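Local coordinates for protein beta-2-microglobulin (Ctenopharyngodon idella, PDB 6LBE) that probably serves as the light chain of MHC class I molecules in a bony fish, supporting peptide presentation to the immune system, at residues B[72-75]-B[76-79]. Residues are numbered along the deposited sequence; the frame is centred on the assembly and turned at random.
Sequences LPQP and GEEY
Q74 and E77 are hydrogen-bonded to each other twice, once through the backbone and once through the E77 carboxylate. E77 N donates to Q74 O at 3.1 Å with an N-H...O angle of 157°, the bond expected across a type II beta turn. In the other direction Q74 N donates to E77 OE1 (2.8 Å); the oxygen is met on its anti side, with the donor 34° out of the carboxylate plane. The E77 side chain gets back to Q74 because CG lies beside its own backbone N (chi1 -77°) and the chain then runs extended, which also brings OE1 to 3.4 Å from Q74 CB. P75 takes the second turn position, where its ring holds phi near the value needed, and G76 the third, with a positive phi that residues bearing a side chain adopt less readily. This turn belongs to the loop joining strands 63-71 and 79-85, which lie in opposite sheets of the immunoglobulin C1-set sandwich. At the start of strand 79-85, Y79 CE2 lies obliquely 3.9 Å from P73 CA, and the ring is also packed against W95 and edge-to-face with F71. A water bridges the start and end of the stretch, accepting from L72 N at 2.6 Å and hydrogen-bonded to Y79 OH at 2.9 Å. E77 OE2 has a long, weak ion pair with K42, while E78 N is hydrogen-bonded to N43 OD1.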
loop_
_atom_site.group_PDB
_atom_site.type_symbol
_atom_site.label_atom_id
_atom_site.label_comp_id
_atom_site.label_asym_id
_atom_site.label_seq_id
_atom_site.Cartn_x
_atom_site.Cartn_y
_atom_site.Cartn_z
ATOM N N LEU B 72 16.311 -13.466 13.133
ATOM C CA LEU B 72 17.307 -13.032 14.105
ATOM C C LEU B 72 18.668 -13.027 13.437
ATOM O O LEU B 72 19.382 -14.038 13.435
ATOM C CB LEU B 72 17.322 -13.942 15.332
ATOM C CG LEU B 72 17.981 -13.521 16.644
ATOM C CD1 LEU B 72 17.295 -14.297 17.744
ATOM C CD2 LEU B 72 19.467 -13.849 16.606
ATOM N N PRO B 73 19.148 -11.931 12.956
ATOM C CA PRO B 73 20.190 -11.854 11.927
ATOM C C PRO B 73 21.506 -12.064 12.669
ATOM O O PRO B 73 21.801 -11.384 13.652
ATOM C CB PRO B 73 20.107 -10.451 11.320
ATOM C CG PRO B 73 19.500 -9.636 12.420
ATOM C CD PRO B 73 18.466 -10.547 13.043
ATOM N N GLN B 74 22.307 -13.004 12.174
ATOM C CA GLN B 74 23.646 -13.218 12.684
ATOM C C GLN B 74 24.651 -13.084 11.550
ATOM O O GLN B 74 24.312 -13.320 10.382
ATOM C CB GLN B 74 23.797 -14.598 13.349
ATOM C CG GLN B 74 22.912 -14.778 14.577
ATOM C CD GLN B 74 23.374 -13.977 15.810
ATOM O OE1 GLN B 74 24.259 -13.114 15.738
ATOM N NE2 GLN B 74 22.763 -14.268 16.941
ATOM N N PRO B 75 25.890 -12.686 11.866
ATOM C CA PRO B 75 26.920 -12.549 10.827
ATOM C C PRO B 75 27.066 -13.811 9.979
ATOM O O PRO B 75 26.925 -14.939 10.459
ATOM C CB PRO B 75 28.194 -12.265 11.637
ATOM C CG PRO B 75 27.677 -11.622 12.923
ATOM C CD PRO B 75 26.388 -12.307 13.209
ATOM N N GLY B 76 27.357 -13.611 8.698
ATOM C CA GLY B 76 27.540 -14.711 7.788
ATOM C C GLY B 76 26.266 -15.370 7.328
ATOM O O GLY B 76 26.333 -16.274 6.493
ATOM N N GLU B 77 25.112 -14.977 7.862
ATOM C CA GLU B 77 23.848 -15.454 7.328
ATOM C C GLU B 77 23.426 -14.568 6.159
ATOM O O GLU B 77 23.633 -13.353 6.170
ATOM C CB GLU B 77 22.768 -15.476 8.409
ATOM C CG GLU B 77 22.885 -16.647 9.368
ATOM C CD GLU B 77 21.957 -16.527 10.564
ATOM O OE1 GLU B 77 21.561 -15.389 10.912
ATOM O OE2 GLU B 77 21.623 -17.572 11.165
ATOM N N GLU B 78 22.878 -15.188 5.123
ATOM C CA GLU B 78 22.456 -14.460 3.935
ATOM C C GLU B 78 20.939 -14.553 3.866
ATOM O O GLU B 78 20.378 -15.648 3.709
ATOM C CB GLU B 78 23.143 -14.992 2.672
ATOM C CG GLU B 78 22.552 -14.496 1.349
ATOM C CD GLU B 78 23.613 -14.251 0.261
ATOM O OE1 GLU B 78 23.741 -15.057 -0.679
ATOM O OE2 GLU B 78 24.330 -13.228 0.349
ATOM N N TYR B 79 20.280 -13.404 4.031
ATOM C CA TYR B 79 18.832 -13.312 3.956
ATOM C C TYR B 79 18.431 -12.750 2.607
ATOM O O TYR B 79 19.088 -11.855 2.061
ATOM C CB TYR B 79 18.260 -12.462 5.091
ATOM C CG TYR B 79 18.371 -13.197 6.397
ATOM C CD1 TYR B 79 17.492 -14.237 6.707
ATOM C CD2 TYR B 79 19.388 -12.906 7.291
ATOM C CE1 TYR B 79 17.602 -14.934 7.890
ATOM C CE2 TYR B 79 19.513 -13.601 8.472
ATOM C CZ TYR B 79 18.612 -14.613 8.770
ATOM O OH TYR B 79 18.728 -15.294 9.955
HETATM O O HOH W 1 16.652 -15.706 11.875
#